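Cellulose synthase 1 (Gluconacetobacter xylinus, PDB 4I86) is a bacterial cellulose synthase subunit, represented here by its C-terminal PilZ domain, a small regulatory beta-barrel that probably binds cyclic di-GMP. Local coordinates at residues S9-A14 with T33-M38; G39-K44 with F84-D89; I59-D64 with I98-G103. All blocks are in the same frame, centred on the assembly; numbering follows the deposited sequence.

Contact 1 of 3, residues S9-A14 with T33-M38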
loop_
_atom_site.group_PDB
_atom_site.type_symbol
_atom_site.label_atom_id
_atom_site.label_comp_id
_atom_site.label_asym_id
_atom_site.label_seq_id
_atom_site.Cartn_x
_atom_site.Cartn_y
_atom_site.Cartn_z
ATOM N N SER A 9 -2.175 -3.327 -14.620
ATOM C CA SER A 9 -1.797 -3.426 -13.208
ATOM C C SER A 9 -0.317 -3.122 -13.003
ATOM O O SER A 9 0.070 -2.467 -12.022
ATOM C CB SER A 9 -2.140 -4.810 -12.632
ATOM O OG SER A 9 -1.372 -5.838 -13.237
ATOM N N HIS A 10 0.514 -3.577 -13.938
ATOM C CA HIS A 10 1.953 -3.571 -13.711
ATOM C C HIS A 10 2.210 -4.265 -12.371
ATOM O O HIS A 10 2.973 -3.762 -11.535
ATOM C CB HIS A 10 2.526 -2.142 -13.711
ATOM C CG HIS A 10 2.382 -1.436 -15.025
ATOM N ND1 HIS A 10 1.307 -0.621 -15.325
ATOM C CD2 HIS A 10 3.163 -1.450 -16.138
ATOM C CE1 HIS A 10 1.439 -0.158 -16.558
ATOM N NE2 HIS A 10 2.547 -0.643 -17.070
ATOM N N ARG A 11 1.558 -5.413 -12.172
ATOM C CA ARG A 11 1.791 -6.253 -10.989
ATOM C C ARG A 11 3.261 -6.641 -10.834
ATOM O O ARG A 11 3.791 -7.426 -11.619
ATOM C CB ARG A 11 0.990 -7.548 -11.097
ATOM C CG ARG A 11 1.041 -8.411 -9.845
ATOM C CD ARG A 11 -0.028 -7.940 -8.891
ATOM N NE ARG A 11 -1.069 -7.255 -9.652
ATOM C CZ ARG A 11 -2.257 -7.771 -9.945
ATOM N NH1 ARG A 11 -2.585 -8.983 -9.517
ATOM N NH2 ARG A 11 -3.124 -7.061 -10.652
ATOM N N ILE A 12 3.914 -6.122 -9.805
ATOM C CA ILE A 12 5.296 -6.502 -9.532
ATOM C C ILE A 12 5.426 -7.156 -8.158
ATOM O O ILE A 12 5.317 -6.479 -7.129
ATOM C CB ILE A 12 6.266 -5.285 -9.666
ATOM C CG1 ILE A 12 7.648 -5.616 -9.119
ATOM C CG2 ILE A 12 5.707 -4.069 -8.960
ATOM C CD1 ILE A 12 8.375 -6.696 -9.903
ATOM N N PRO A 13 5.623 -8.489 -8.138
ATOM C CA PRO A 13 5.977 -9.173 -6.885
ATOM C C PRO A 13 7.266 -8.604 -6.301
ATOM O O PRO A 13 8.286 -8.534 -6.994
ATOM C CB PRO A 13 6.195 -10.632 -7.318
ATOM C CG PRO A 13 6.164 -10.627 -8.846
ATOM C CD PRO A 13 5.351 -9.441 -9.234
ATOM N N ALA A 14 7.218 -8.201 -5.040
ATOM C CA ALA A 14 8.366 -7.576 -4.400
ATOM C C ALA A 14 8.204 -7.610 -2.894
ATOM O O ALA A 14 7.092 -7.548 -2.373
ATOM C CB ALA A 14 8.534 -6.146 -4.877
ATOM N N THR A 33 5.835 -6.207 1.839
ATOM C CA THR A 33 4.965 -6.309 0.679
ATOM C C THR A 33 5.065 -7.698 0.057
ATOM O O THR A 33 6.056 -8.405 0.252
ATOM C CB THR A 33 5.317 -5.261 -0.376
ATOM O OG1 THR A 33 6.653 -5.498 -0.855
ATOM C CG2 THR A 33 5.213 -3.865 0.232
ATOM N N GLU A 34 4.039 -8.070 -0.703
ATOM C CA GLU A 34 4.076 -9.296 -1.495
ATOM C C GLU A 34 4.062 -8.928 -2.976
ATOM O O GLU A 34 4.853 -9.434 -3.775
ATOM C CB GLU A 34 2.881 -10.181 -1.143
ATOM C CG GLU A 34 2.911 -10.694 0.291
ATOM C CD GLU A 34 1.619 -11.374 0.688
ATOM O OE1 GLU A 34 0.824 -11.697 -0.220
ATOM O OE2 GLU A 34 1.394 -11.574 1.902
ATOM N N ASP A 35 3.164 -8.020 -3.337
ATOM C CA ASP A 35 3.156 -7.488 -4.686
ATOM C C ASP A 35 2.653 -6.058 -4.653
ATOM O O ASP A 35 1.959 -5.653 -3.715
ATOM C CB ASP A 35 2.256 -8.319 -5.584
ATOM C CG ASP A 35 0.793 -8.142 -5.244
ATOM O OD1 ASP A 35 0.267 -8.988 -4.500
ATOM O OD2 ASP A 35 0.173 -7.150 -5.699
ATOM N N LEU A 36 3.016 -5.295 -5.675
ATOM C CA LEU A 36 2.558 -3.924 -5.815
ATOM C C LEU A 36 2.048 -3.798 -7.232
ATOM O O LEU A 36 2.553 -4.455 -8.126
ATOM C CB LEU A 36 3.712 -2.941 -5.581
ATOM C CG LEU A 36 4.200 -2.910 -4.129
ATOM C CD1 LEU A 36 5.526 -2.216 -4.004
ATOM C CD2 LEU A 36 3.191 -2.208 -3.264
ATOM N N SER A 37 1.029 -2.973 -7.430
ATOM C CA SER A 37 0.540 -2.689 -8.769
ATOM C C SER A 37 0.121 -1.231 -8.831
ATOM O O SER A 37 0.116 -0.529 -7.805
ATOM C CB SER A 37 -0.660 -3.583 -9.100
ATOM O OG SER A 37 -1.659 -3.415 -8.113
ATOM N N MET A 38 -0.240 -0.776 -10.025
ATOM C CA MET A 38 -0.837 0.544 -10.168
ATOM C C MET A 38 -2.173 0.636 -9.409
ATOM O O MET A 38 -2.647 1.727 -9.105
ATOM C CB MET A 38 -1.030 0.889 -11.649
ATOM C CG MET A 38 0.263 1.250 -12.381
ATOM S SD MET A 38 1.256 2.537 -11.591
ATOM C CE MET A 38 0.078 3.900 -11.453
#

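Contact 2 of 3, residues G39-K44 with F84-D89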
loop_
_atom_site.group_PDB
_atom_site.type_symbol
_atom_site.label_atom_id
_atom_site.label_comp_id
_atom_site.label_asym_id
_atom_site.label_seq_id
_atom_site.Cartn_x
_atom_site.Cartn_y
_atom_site.Cartn_z
ATOM N N GLY A 39 -2.776 -0.509 -9.096
ATOM C CA GLY A 39 -4.058 -0.518 -8.403
ATOM C C GLY A 39 -3.930 -0.480 -6.879
ATOM O O GLY A 39 -4.725 0.155 -6.183
ATOM N N GLY A 40 -2.926 -1.171 -6.360
ATOM C CA GLY A 40 -2.722 -1.243 -4.926
ATOM C C GLY A 40 -1.582 -2.131 -4.478
ATOM O O GLY A 40 -0.550 -2.264 -5.162
ATOM N N ALA A 41 -1.760 -2.725 -3.301
ATOM C CA ALA A 41 -0.700 -3.516 -2.682
ATOM C C ALA A 41 -1.242 -4.770 -2.018
ATOM O O ALA A 41 -2.374 -4.791 -1.546
ATOM C CB ALA A 41 0.052 -2.672 -1.658
ATOM N N ALA A 42 -0.427 -5.815 -1.981
ATOM C CA ALA A 42 -0.703 -6.952 -1.103
ATOM C C ALA A 42 0.438 -7.027 -0.106
ATOM O O ALA A 42 1.605 -7.055 -0.499
ATOM C CB ALA A 42 -0.816 -8.258 -1.900
ATOM N N VAL A 43 0.102 -7.052 1.180
ATOM C CA VAL A 43 1.130 -6.987 2.220
ATOM C C VAL A 43 1.053 -8.129 3.239
ATOM O O VAL A 43 -0.028 -8.455 3.747
ATOM C CB VAL A 43 1.052 -5.661 3.003
ATOM C CG1 VAL A 43 2.234 -5.542 3.984
ATOM C CG2 VAL A 43 1.007 -4.459 2.043
ATOM N N LYS A 44 2.202 -8.731 3.548
ATOM C CA LYS A 44 2.252 -9.694 4.652
ATOM C C LYS A 44 2.200 -8.926 5.970
ATOM O O LYS A 44 3.142 -8.212 6.333
ATOM C CB LYS A 44 3.506 -10.562 4.593
ATOM C CG LYS A 44 3.480 -11.751 5.562
ATOM C CD LYS A 44 4.753 -12.598 5.422
ATOM C CE LYS A 44 5.086 -13.342 6.713
ATOM N NZ LYS A 44 6.442 -13.978 6.649
ATOM N N PHE A 84 -4.734 -3.823 -0.250
ATOM C CA PHE A 84 -5.020 -2.389 -0.309
ATOM C C PHE A 84 -5.265 -1.919 -1.739
ATOM O O PHE A 84 -4.795 -2.529 -2.692
ATOM C CB PHE A 84 -3.841 -1.592 0.269
ATOM C CG PHE A 84 -3.472 -1.972 1.682
ATOM C CD1 PHE A 84 -3.875 -1.191 2.750
ATOM C CD2 PHE A 84 -2.711 -3.107 1.936
ATOM C CE1 PHE A 84 -3.540 -1.535 4.050
ATOM C CE2 PHE A 84 -2.372 -3.455 3.239
ATOM C CZ PHE A 84 -2.789 -2.668 4.290
ATOM N N ILE A 85 -6.012 -0.826 -1.865
ATOM C CA ILE A 85 -6.075 -0.072 -3.105
ATOM C C ILE A 85 -5.570 1.346 -2.842
ATOM O O ILE A 85 -5.904 1.940 -1.825
ATOM C CB ILE A 85 -7.517 -0.003 -3.666
ATOM C CG1 ILE A 85 -8.472 0.548 -2.603
ATOM C CG2 ILE A 85 -7.970 -1.378 -4.140
ATOM C CD1 ILE A 85 -9.881 0.795 -3.115
ATOM N N TRP A 86 -4.749 1.876 -3.741
ATOM C CA TRP A 86 -4.262 3.247 -3.601
ATOM C C TRP A 86 -5.407 4.236 -3.683
ATOM O O TRP A 86 -6.381 4.000 -4.390
ATOM C CB TRP A 86 -3.254 3.567 -4.704
ATOM C CG TRP A 86 -2.117 2.582 -4.780
ATOM C CD1 TRP A 86 -1.752 1.831 -5.857
ATOM C CD2 TRP A 86 -1.226 2.233 -3.720
ATOM N NE1 TRP A 86 -0.669 1.044 -5.539
ATOM C CE2 TRP A 86 -0.328 1.276 -4.230
ATOM C CE3 TRP A 86 -1.088 2.652 -2.388
ATOM C CZ2 TRP A 86 0.693 0.733 -3.458
ATOM C CZ3 TRP A 86 -0.082 2.112 -1.626
ATOM C CH2 TRP A 86 0.798 1.157 -2.159
ATOM N N THR A 87 -5.262 5.341 -2.954
ATOM C CA THR A 87 -6.134 6.506 -3.031
ATOM C C THR A 87 -5.332 7.621 -3.705
ATOM O O THR A 87 -4.295 8.036 -3.195
ATOM C CB THR A 87 -6.490 7.009 -1.612
ATOM O OG1 THR A 87 -7.270 6.020 -0.924
ATOM C CG2 THR A 87 -7.276 8.292 -1.687
ATOM N N ILE A 88 -5.805 8.113 -4.841
ATOM C CA ILE A 88 -5.050 9.097 -5.607
ATOM C C ILE A 88 -5.888 10.358 -5.827
ATOM O O ILE A 88 -6.809 10.364 -6.652
ATOM C CB ILE A 88 -4.642 8.517 -6.989
ATOM C CG1 ILE A 88 -3.852 7.210 -6.830
ATOM C CG2 ILE A 88 -3.823 9.541 -7.782
ATOM C CD1 ILE A 88 -3.311 6.644 -8.141
ATOM N N ASP A 89 -5.570 11.428 -5.107
ATOM C CA ASP A 89 -6.372 12.653 -5.182
ATOM C C ASP A 89 -5.631 13.819 -5.823
ATOM O O ASP A 89 -6.153 14.938 -5.875
ATOM C CB ASP A 89 -6.813 13.086 -3.782
ATOM C CG ASP A 89 -7.698 12.068 -3.108
ATOM O OD1 ASP A 89 -8.543 11.447 -3.795
ATOM O OD2 ASP A 89 -7.550 11.899 -1.883
HETATM O O HOH W 1 -6.352 2.284 -6.671
#

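Contact 3 of 3, residues I59-D64 with I98-G103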
loop_
_atom_site.group_PDB
_atom_site.type_symbol
_atom_site.label_atom_id
_atom_site.label_comp_id
_atom_site.label_asym_id
_atom_site.label_seq_id
_atom_site.Cartn_x
_atom_site.Cartn_y
_atom_site.Cartn_z
ATOM N N ILE A 59 0.266 4.311 3.955
ATOM C CA ILE A 59 1.316 3.313 3.849
ATOM C C ILE A 59 2.652 4.029 3.671
ATOM O O ILE A 59 2.778 4.936 2.848
ATOM C CB ILE A 59 1.064 2.351 2.669
ATOM C CG1 ILE A 59 -0.226 1.557 2.905
ATOM C CG2 ILE A 59 2.235 1.413 2.471
ATOM C CD1 ILE A 59 -0.495 0.531 1.857
ATOM N N ARG A 60 3.635 3.657 4.484
ATOM C CA ARG A 60 4.946 4.280 4.399
ATOM C C ARG A 60 6.002 3.224 4.112
ATOM O O ARG A 60 5.954 2.112 4.640
ATOM C CB ARG A 60 5.268 5.023 5.692
ATOM C CG ARG A 60 6.672 5.613 5.731
ATOM C CD ARG A 60 6.891 6.454 6.965
ATOM N NE ARG A 60 8.199 7.105 6.913
ATOM C CZ ARG A 60 9.310 6.584 7.426
ATOM N NH1 ARG A 60 9.267 5.405 8.034
ATOM N NH2 ARG A 60 10.462 7.242 7.325
ATOM N N THR A 61 6.960 3.571 3.269
ATOM C CA THR A 61 8.060 2.665 2.987
ATOM C C THR A 61 9.194 3.481 2.416
ATOM O O THR A 61 9.068 4.705 2.250
ATOM C CB THR A 61 7.629 1.555 1.984
ATOM O OG1 THR A 61 8.678 0.589 1.846
ATOM C CG2 THR A 61 7.278 2.159 0.605
ATOM N N VAL A 62 10.295 2.803 2.115
ATOM C CA VAL A 62 11.457 3.448 1.513
ATOM C C VAL A 62 11.907 2.674 0.269
ATOM O O VAL A 62 11.854 1.442 0.219
ATOM C CB VAL A 62 12.612 3.593 2.548
ATOM C CG1 VAL A 62 13.892 4.135 1.890
ATOM C CG2 VAL A 62 12.173 4.500 3.708
ATOM N N LEU A 63 12.325 3.403 -0.750
ATOM C CA LEU A 63 12.791 2.778 -1.967
ATOM C C LEU A 63 13.844 3.687 -2.542
ATOM O O LEU A 63 13.626 4.892 -2.635
ATOM C CB LEU A 63 11.642 2.638 -2.959
ATOM C CG LEU A 63 11.987 1.856 -4.229
ATOM C CD1 LEU A 63 12.192 0.396 -3.894
ATOM C CD2 LEU A 63 10.883 2.017 -5.266
ATOM N N ASP A 64 14.991 3.117 -2.915
ATOM C CA ASP A 64 16.091 3.892 -3.476
ATOM C C ASP A 64 16.408 5.110 -2.611
ATOM O O ASP A 64 16.650 6.204 -3.130
ATOM C CB ASP A 64 15.760 4.346 -4.901
ATOM C CG ASP A 64 15.372 3.191 -5.812
ATOM O OD1 ASP A 64 15.806 2.044 -5.549
ATOM O OD2 ASP A 64 14.634 3.432 -6.795
ATOM N N ILE A 98 3.448 5.607 -9.024
ATOM C CA ILE A 98 4.292 5.296 -10.177
ATOM C C ILE A 98 5.746 5.059 -9.741
ATOM O O ILE A 98 6.385 4.085 -10.163
ATOM C CB ILE A 98 4.208 6.407 -11.268
ATOM C CG1 ILE A 98 2.815 6.445 -11.899
ATOM C CG2 ILE A 98 5.293 6.238 -12.319
ATOM C CD1 ILE A 98 2.590 7.607 -12.886
ATOM N N ARG A 99 6.276 5.941 -8.898
ATOM C CA ARG A 99 7.671 5.809 -8.468
ATOM C C ARG A 99 7.913 4.477 -7.762
ATOM O O ARG A 99 8.940 3.845 -7.964
ATOM C CB ARG A 99 8.084 6.964 -7.542
ATOM C CG ARG A 99 8.378 8.276 -8.269
ATOM C CD ARG A 99 9.091 9.284 -7.334
ATOM N NE ARG A 99 8.149 9.969 -6.469
ATOM C CZ ARG A 99 8.312 10.149 -5.165
ATOM N NH1 ARG A 99 9.400 9.710 -4.550
ATOM N NH2 ARG A 99 7.378 10.786 -4.481
ATOM N N LEU A 100 6.976 4.089 -6.903
ATOM C CA LEU A 100 7.022 2.815 -6.198
ATOM C C LEU A 100 6.981 1.616 -7.137
ATOM O O LEU A 100 7.880 0.770 -7.113
ATOM C CB LEU A 100 5.855 2.714 -5.213
ATOM C CG LEU A 100 5.690 1.421 -4.394
ATOM C CD1 LEU A 100 6.953 1.100 -3.585
ATOM C CD2 LEU A 100 4.461 1.513 -3.465
ATOM N N VAL A 101 5.933 1.535 -7.949
ATOM C CA VAL A 101 5.744 0.400 -8.850
ATOM C C VAL A 101 6.828 0.294 -9.919
ATOM O O VAL A 101 7.408 -0.771 -10.102
ATOM C CB VAL A 101 4.359 0.442 -9.534
ATOM C CG1 VAL A 101 4.219 -0.694 -10.567
ATOM C CG2 VAL A 101 3.261 0.362 -8.499
ATOM N N PHE A 102 7.103 1.386 -10.629
ATOM C CA PHE A 102 8.163 1.364 -11.649
ATOM C C PHE A 102 9.570 1.396 -11.041
ATOM O O PHE A 102 10.523 0.901 -11.660
ATOM C CB PHE A 102 8.011 2.492 -12.678
ATOM C CG PHE A 102 6.860 2.292 -13.660
ATOM C CD1 PHE A 102 7.102 1.888 -14.970
ATOM C CD2 PHE A 102 5.551 2.540 -13.279
ATOM C CE1 PHE A 102 6.053 1.707 -15.871
ATOM C CE2 PHE A 102 4.484 2.344 -14.177
ATOM C CZ PHE A 102 4.746 1.933 -15.477
ATOM N N GLY A 103 9.716 1.977 -9.848
ATOM C CA GLY A 103 11.007 1.970 -9.168
ATOM C C GLY A 103 11.390 0.530 -8.866
ATOM O O GLY A 103 12.561 0.148 -8.949
#

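Contact 1 of 3, residues S9-A14 with T33-M38
R11 meets D35 and S37 beside the short pairing of strand 12-13 with the end of strand 28-36. The R11 side chain starts with CG anti to the backbone N (chi1 -173°). CB and CG carry it away from the backbone, and a bend at chi2 turns it over the neighbouring segment. CD lies 3.3 Å from D35 OD2. NE passes the methylene of S37, 3.7 Å from S37 CB, and is 4.1 Å from D35 OD2. The guanidinium and carboxylate planes are 38° apart.

Backbone bonds set this register. I12 and L36 exchange two, the shorter being I12 N to L36 O at 2.7 Å. M38 N reaches S9 O at 2.6 Å. At the other end T33 OG1 donates to A14 O at 2.6 Å from above the carbonyl plane.

S37 OG accepts from the N of both G39 and G40. D35, S37 and G40 fit the D/NxSxxG signature of PilZ domains, and R11 closes an RxxxR sequence, the other signature. In relatives both take part in binding cyclic di-GMP. D35 OD2 lies well out of the guanidinium plane and no N-H points at it, so R11 and D35 probably attract through charge alone.

Contact 2 of 3, residues G39-K44 with F84-D89
W86 lays one face of its indole against G40, F84 pairs with A41, and A41 touches both aromatic residues. G40 CA sits over the five-membered ring of W86, 3.4 Å from its centroid and 23° off the ring normal. This is a CH-pi contact. G40 has no side chain, and its backbone can lie directly on the ring. CG of W86 is beside its own backbone N (chi1 -54°), which turns the indole back against G40 and A41. The six-membered part of the indole then reaches A41, with A41 CB 3.9 Å from W86 CZ2. The pyrrole end is fixed from outside: W86 NE1 donates to S37 O, while helix 91-105 touches the indole through V97 and L100.

Strands 40-44 and 82-86 are antiparallel neighbours in the curled sheet of the PilZ beta-barrel. A41 and F84 form a hydrogen-bonded pair with their side chains on the same face. G40 and I85 are the adjoining non-hydrogen-bonded pair. F84 N donates to A41 O at 2.9 Å, and A41 N returns a bond to F84 O.

The F84 ring presents its edge to A41 O, which lies near the ring plane. V43 CG2 meets the same ring obliquely, 3.7 Å from F84 CE2. V57 and I59 of strand 55-63 and I74 of strand 66-77 also pack on F84, so the ring lies in the barrel interior.

At the end of the strand pair W86 N donates to G39 O at 3.0 Å. A water also donates to G39 O, 2.7 Å away, and bridges it to W86 O.

Contact 3 of 3, residues I59-D64 with I98-G103
F102 N donates to I98 O at 2.8 Å inside helix 91-105, on the part of the helix that L63 packs against. One residue on, G103 N makes a weak bond to R99 O. No hydrogen bond runs between the strand and the helix here. The contact is van der Waals packing, and L63 carries most of it.

With chi1 at -174° the L63 chain extends away from its own N, and the second torsion turns CD2 to the helix backbone. CD2 lies 3.7 Å from L100 O and 3.8 Å from R99 O. On the same methyl, G103 CA comes within 3.9 Å. The helix bears no side chain at G103, and the leucine methyl approaches the main chain itself there. The L100 side chain flanks this spot more loosely, with L63 CD2 4.4 Å from L100 CD1.

Further back along the strand, T61 CG2 touches L100 CD1 at 4.3 Å. Its hydroxyl turns to another partner: T61 OG1 is hydrogen-bonded to P17 O. L100 thus lies against two residues of one strand face, T61 and L63, and also reaches L68 and W86. R99 NH1 forms a salt bridge with E66, next to this seam.

The axes of strand 59-63 and helix 98-103 come no closer than 9.8 Å, at 49° to each other. A helix after the last strand, laid by its apolar side on the barrel, is consistent with the PilZ fold, and L63, T61 and L100 form part of that seam.

From the N terminus, contact 1 closes first. It joins the leading segment 9-14 to the end of strand 28-36, with strand 17-22 and the start of strand 28-36 in the loop between. The chain then turns straight into contact 2, which closes a longer loop by joining strand 40-44 to strand 82-86. Contact 3 crosses it: residues 59-64 lie inside that loop and residues 98-103 lie beyond it. Contact 1 precedes both and nests in neither. The three meet round the helix. L36 of contact 1 packs on L100, and H10 O and S37 O lie against V101, near the indole of contact 2. Together they tie the N-terminal segment, the barrel and helix 91-105.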